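Local coordinates for protein BB1 (Synthetic construct, PDB 6D0T) that is a de novo designed eight-stranded antiparallel beta barrel, probably built as a scaffold on the way to barrels that activate fluorescence, at residues A[77-91]-A[94-108]. Residues are numbered along the deposited sequence; the frame is centred on the assembly and turned at random. Where two conformers were deposited one is given.
Sequences RWEGTLQVRSPDSVE and FKSSDGREYSGEFRR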
# COMPACT_ATOMS: atom_id res chain seq x y z
N ARG A 77 9.34 -5.00 5.26
CA ARG A 77 9.38 -3.55 5.13
C ARG A 77 9.40 -3.22 3.65
O ARG A 77 10.29 -3.67 2.92
CB ARG A 77 10.59 -2.96 5.85
CG ARG A 77 10.58 -3.26 7.36
CD ARG A 77 11.62 -2.45 8.12
NE ARG A 77 12.95 -2.54 7.53
CZ ARG A 77 13.91 -3.38 7.90
NH1 ARG A 77 13.72 -4.23 8.90
NH2 ARG A 77 15.08 -3.36 7.27
N TRP A 78 8.44 -2.40 3.21
CA TRP A 78 8.13 -2.20 1.80
C TRP A 78 8.24 -0.72 1.45
O TRP A 78 7.68 0.13 2.15
CB TRP A 78 6.71 -2.70 1.49
CG TRP A 78 6.54 -4.18 1.74
CD1 TRP A 78 7.49 -5.15 1.60
CD2 TRP A 78 5.34 -4.85 2.14
NE1 TRP A 78 6.96 -6.37 1.90
CE2 TRP A 78 5.64 -6.21 2.24
CE3 TRP A 78 4.05 -4.42 2.44
CZ2 TRP A 78 4.70 -7.16 2.62
CZ3 TRP A 78 3.12 -5.35 2.82
CH2 TRP A 78 3.46 -6.72 2.93
N GLU A 79 8.93 -0.42 0.36
CA GLU A 79 9.15 0.96 -0.04
C GLU A 79 9.10 1.06 -1.56
O GLU A 79 9.83 0.35 -2.26
CB GLU A 79 10.49 1.47 0.49
CG GLU A 79 10.70 1.21 1.97
CD GLU A 79 12.00 1.76 2.49
OE1 GLU A 79 12.20 2.99 2.44
OE2 GLU A 79 12.83 0.95 2.96
N GLY A 80 8.26 1.97 -2.06
CA GLY A 80 8.22 2.16 -3.49
C GLY A 80 7.34 3.30 -3.91
O GLY A 80 7.33 4.38 -3.29
N THR A 81 6.59 3.10 -4.99
CA THR A 81 5.72 4.13 -5.52
C THR A 81 4.42 3.50 -6.01
O THR A 81 4.21 2.28 -5.92
CB THR A 81 6.41 4.92 -6.64
OG1 THR A 81 5.59 6.04 -7.02
CG2 THR A 81 6.67 4.03 -7.86
N LEU A 82 3.55 4.35 -6.55
CA LEU A 82 2.25 3.88 -6.99
C LEU A 82 1.81 4.67 -8.20
O LEU A 82 2.38 5.72 -8.53
CB LEU A 82 1.22 3.99 -5.89
CG LEU A 82 1.08 5.35 -5.27
CD1 LEU A 82 0.09 6.21 -6.10
CD2 LEU A 82 0.61 5.22 -3.84
N GLN A 83 0.79 4.14 -8.85
CA GLN A 83 0.16 4.80 -9.99
C GLN A 83 -1.34 4.61 -9.88
O GLN A 83 -1.85 3.49 -10.01
CB GLN A 83 0.65 4.22 -11.31
CG GLN A 83 -0.03 4.89 -12.52
CD GLN A 83 0.19 6.42 -12.58
OE1 GLN A 83 1.32 6.88 -12.80
NE2 GLN A 83 -0.90 7.21 -12.41
N VAL A 84 -2.05 5.71 -9.66
CA VAL A 84 -3.50 5.70 -9.73
C VAL A 84 -3.96 5.39 -11.15
O VAL A 84 -3.45 5.96 -12.11
CB VAL A 84 -4.05 7.06 -9.28
CG1 VAL A 84 -5.61 7.10 -9.40
CG2 VAL A 84 -3.65 7.34 -7.86
N ARG A 85 -4.93 4.48 -11.28
CA ARG A 85 -5.46 4.07 -12.57
C ARG A 85 -6.91 4.43 -12.81
O ARG A 85 -7.34 4.45 -13.97
CB ARG A 85 -5.36 2.54 -12.75
CG ARG A 85 -4.00 1.92 -12.53
CD ARG A 85 -3.00 2.36 -13.53
NE ARG A 85 -3.51 2.29 -14.90
CZ ARG A 85 -2.79 2.54 -15.98
NH1 ARG A 85 -1.49 2.83 -15.88
NH2 ARG A 85 -3.38 2.53 -17.17
N SER A 86 -7.69 4.65 -11.75
CA SER A 86 -9.11 4.94 -11.87
C SER A 86 -9.58 5.45 -10.53
O SER A 86 -8.78 5.47 -9.58
CB SER A 86 -9.91 3.69 -12.23
OG SER A 86 -10.01 2.89 -11.06
N PRO A 87 -10.85 5.81 -10.37
CA PRO A 87 -11.31 6.28 -9.06
C PRO A 87 -11.22 5.22 -7.99
O PRO A 87 -11.15 5.58 -6.80
CB PRO A 87 -12.76 6.72 -9.31
CG PRO A 87 -12.76 7.09 -10.79
CD PRO A 87 -11.84 6.09 -11.42
N ASP A 88 -11.18 3.94 -8.36
CA ASP A 88 -11.18 2.87 -7.36
C ASP A 88 -9.98 1.93 -7.43
O ASP A 88 -10.00 0.90 -6.74
CB ASP A 88 -12.48 2.05 -7.44
CG ASP A 88 -12.63 1.23 -8.73
OD1 ASP A 88 -11.74 1.25 -9.62
OD2 ASP A 88 -13.68 0.52 -8.83
N SER A 89 -8.92 2.25 -8.19
CA SER A 89 -7.84 1.28 -8.40
C SER A 89 -6.50 1.99 -8.46
O SER A 89 -6.35 2.98 -9.18
CB SER A 89 -8.05 0.48 -9.70
OG SER A 89 -6.91 -0.29 -10.00
N VAL A 90 -5.54 1.48 -7.67
CA VAL A 90 -4.18 2.01 -7.61
C VAL A 90 -3.20 0.85 -7.78
O VAL A 90 -3.31 -0.16 -7.07
CB VAL A 90 -3.92 2.73 -6.27
CG1 VAL A 90 -2.48 3.30 -6.26
CG2 VAL A 90 -4.91 3.83 -6.04
N GLU A 91 -2.24 0.98 -8.69
CA GLU A 91 -1.20 -0.04 -8.79
C GLU A 91 0.02 0.38 -7.98
O GLU A 91 0.30 1.57 -7.84
CB GLU A 91 -0.81 -0.30 -10.26
CG GLU A 91 -1.96 -0.94 -11.02
CD GLU A 91 -1.65 -1.37 -12.45
OE1 GLU A 91 -0.53 -1.13 -12.96
OE2 GLU A 91 -2.58 -1.95 -13.09
N PHE A 94 7.08 -1.99 -5.48
CA PHE A 94 7.92 -1.69 -4.34
C PHE A 94 8.98 -2.77 -4.13
O PHE A 94 8.87 -3.88 -4.64
CB PHE A 94 7.10 -1.50 -3.04
CG PHE A 94 6.26 -2.70 -2.62
CD1 PHE A 94 4.93 -2.77 -2.96
CD2 PHE A 94 6.78 -3.70 -1.80
CE1 PHE A 94 4.14 -3.84 -2.53
CE2 PHE A 94 6.00 -4.79 -1.38
CZ PHE A 94 4.70 -4.86 -1.74
N LYS A 95 10.02 -2.37 -3.40
CA LYS A 95 11.07 -3.25 -2.94
C LYS A 95 10.84 -3.62 -1.48
O LYS A 95 10.32 -2.83 -0.69
CB LYS A 95 12.45 -2.60 -3.04
CG LYS A 95 12.86 -2.07 -4.40
CD LYS A 95 13.35 -3.19 -5.31
CE LYS A 95 14.27 -2.65 -6.41
NZ LYS A 95 13.54 -1.67 -7.27
N SER A 96 11.20 -4.84 -1.15
CA SER A 96 11.08 -5.37 0.19
C SER A 96 12.46 -5.53 0.83
O SER A 96 13.47 -5.73 0.14
CB SER A 96 10.35 -6.73 0.15
OG SER A 96 10.19 -7.28 1.44
N SER A 97 12.48 -5.42 2.16
CA SER A 97 13.70 -5.62 2.93
C SER A 97 14.24 -7.03 2.80
O SER A 97 15.42 -7.25 3.10
CB SER A 97 13.45 -5.33 4.40
OG SER A 97 12.26 -5.99 4.86
N ASP A 98 13.43 -8.00 2.39
CA ASP A 98 13.91 -9.36 2.16
C ASP A 98 14.53 -9.53 0.78
O ASP A 98 14.87 -10.66 0.39
CB ASP A 98 12.77 -10.37 2.35
CG ASP A 98 11.49 -9.95 1.66
OD1 ASP A 98 11.56 -9.43 0.53
OD2 ASP A 98 10.40 -10.14 2.24
N GLY A 99 14.69 -8.45 0.01
CA GLY A 99 15.28 -8.53 -1.30
C GLY A 99 14.31 -8.78 -2.44
O GLY A 99 14.75 -8.80 -3.59
N ARG A 100 13.03 -8.98 -2.15
CA ARG A 100 12.03 -9.22 -3.17
C ARG A 100 11.55 -7.92 -3.83
O ARG A 100 11.60 -6.84 -3.24
CB ARG A 100 10.82 -9.93 -2.56
CG ARG A 100 11.10 -11.33 -2.01
CD ARG A 100 9.84 -11.91 -1.40
NE ARG A 100 9.90 -13.37 -1.32
CZ ARG A 100 10.01 -14.09 -0.21
NH1 ARG A 100 10.03 -13.52 1.00
NH2 ARG A 100 10.07 -15.40 -0.30
N GLU A 101 11.08 -8.05 -5.06
CA GLU A 101 10.43 -6.98 -5.79
C GLU A 101 8.96 -7.35 -5.94
O GLU A 101 8.66 -8.48 -6.35
CB GLU A 101 11.05 -6.81 -7.18
CG GLU A 101 12.41 -6.14 -7.20
N TYR A 102 8.05 -6.42 -5.62
CA TYR A 102 6.63 -6.69 -5.67
C TYR A 102 5.90 -5.72 -6.60
O TYR A 102 6.31 -4.57 -6.78
CB TYR A 102 5.96 -6.53 -4.29
CG TYR A 102 6.28 -7.57 -3.24
CD1 TYR A 102 5.33 -8.52 -2.90
CD2 TYR A 102 7.47 -7.57 -2.55
CE1 TYR A 102 5.55 -9.43 -1.92
CE2 TYR A 102 7.72 -8.50 -1.58
CZ TYR A 102 6.75 -9.43 -1.26
OH TYR A 102 7.00 -10.36 -0.25
N SER A 103 4.80 -6.22 -7.16
CA SER A 103 3.76 -5.38 -7.74
C SER A 103 2.44 -5.75 -7.09
O SER A 103 2.31 -6.79 -6.44
CB SER A 103 3.65 -5.51 -9.25
OG SER A 103 3.42 -6.83 -9.63
N GLY A 104 1.46 -4.88 -7.24
CA GLY A 104 0.21 -5.12 -6.53
C GLY A 104 -0.80 -4.05 -6.83
O GLY A 104 -0.60 -3.16 -7.67
N GLU A 105 -1.94 -4.16 -6.14
CA GLU A 105 -3.07 -3.29 -6.39
C GLU A 105 -3.82 -3.03 -5.09
O GLU A 105 -3.92 -3.92 -4.24
CB GLU A 105 -4.00 -3.91 -7.43
CG GLU A 105 -5.04 -2.93 -7.93
CD GLU A 105 -6.14 -3.59 -8.74
OE1 GLU A 105 -6.16 -4.83 -8.87
OE2 GLU A 105 -7.01 -2.84 -9.25
N PHE A 106 -4.31 -1.80 -4.96
CA PHE A 106 -5.35 -1.41 -4.00
C PHE A 106 -6.65 -1.22 -4.77
O PHE A 106 -6.67 -0.54 -5.82
CB PHE A 106 -5.02 -0.08 -3.30
CG PHE A 106 -3.85 -0.10 -2.38
CD1 PHE A 106 -3.93 -0.67 -1.14
CD2 PHE A 106 -2.68 0.56 -2.73
CE1 PHE A 106 -2.84 -0.62 -0.26
CE2 PHE A 106 -1.60 0.59 -1.87
CZ PHE A 106 -1.69 -0.00 -0.62
N ARG A 107 -7.74 -1.77 -4.24
CA ARG A 107 -9.08 -1.67 -4.82
C ARG A 107 -10.01 -1.08 -3.76
O ARG A 107 -10.15 -1.63 -2.66
CB ARG A 107 -9.55 -3.05 -5.29
CG ARG A 107 -8.53 -3.66 -6.27
CD ARG A 107 -8.93 -5.06 -6.75
NE ARG A 107 -10.28 -5.07 -7.30
CZ ARG A 107 -10.59 -4.71 -8.54
NH1 ARG A 107 -9.65 -4.29 -9.38
NH2 ARG A 107 -11.86 -4.76 -8.94
N ARG A 108 -10.63 0.06 -4.09
CA ARG A 108 -11.43 0.79 -3.12
C ARG A 108 -12.71 0.03 -2.82
O ARG A 108 -13.36 -0.49 -3.74
CB ARG A 108 -11.75 2.20 -3.66
CG ARG A 108 -12.32 3.14 -2.63
CD ARG A 108 -12.88 4.39 -3.27
NE ARG A 108 -11.90 5.19 -3.98
CZ ARG A 108 -11.06 6.06 -3.42
NH1 ARG A 108 -11.05 6.25 -2.09
NH2 ARG A 108 -10.26 6.76 -4.21
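Glu79 and Lys95 exchange a reciprocal pair of backbone hydrogen bonds where the 77-86 and 94-96 strand segments run antiparallel, at 166°, and Val90 and Phe106 do the same one hairpin further on. These are consecutive hairpins of a closed antiparallel beta barrel, with strand 89-96 shared between them, and they serve as a worked example of a barrel wall in which aromatic side chains pack on the inner side and polar side chains tie the turns. Gly80 faces Phe94 without a side chain; a CB there would lie only 2.6 Å from Phe94 CA. Phe94 CG sits between the backbone N and the carbonyl carbon (chi1 59°), a torsion that brings CE2 over one face of the Trp78 indole, 3.2 Å from Trp78 CG. The two side chains lie alongside each other, the five-membered ring of Trp78 and the Phe94 ring inclined at 38°, and Tyr102 joins them in an aromatic cluster that Phe16 and Tyr24 extend. At one barrel end, Ser97 OG accepts from Arg77 N. At the other, Arg108 grips Pro87 O, a carbonyl inside the type I turn from Ser86 to Ser89, side-on within the guanidinium plane, through NE at 2.9 Å and NH2 at 3.0 Å; NH2 also bonds Tyr7 O, and the guanidinium makes a cation-pi contact with the Tyr7 ring. A leucine in its place would probably leave Pro87 O without this double grip and the turn and Tyr7 less firmly tied together. Beside that turn, Glu105 OE2 takes two donors, both tilted out of the carboxylate plane: Ser89 OG at 2.7 Å on the anti side and, in a salt bridge, Arg107 NH1 at 3.0 Å on the syn side.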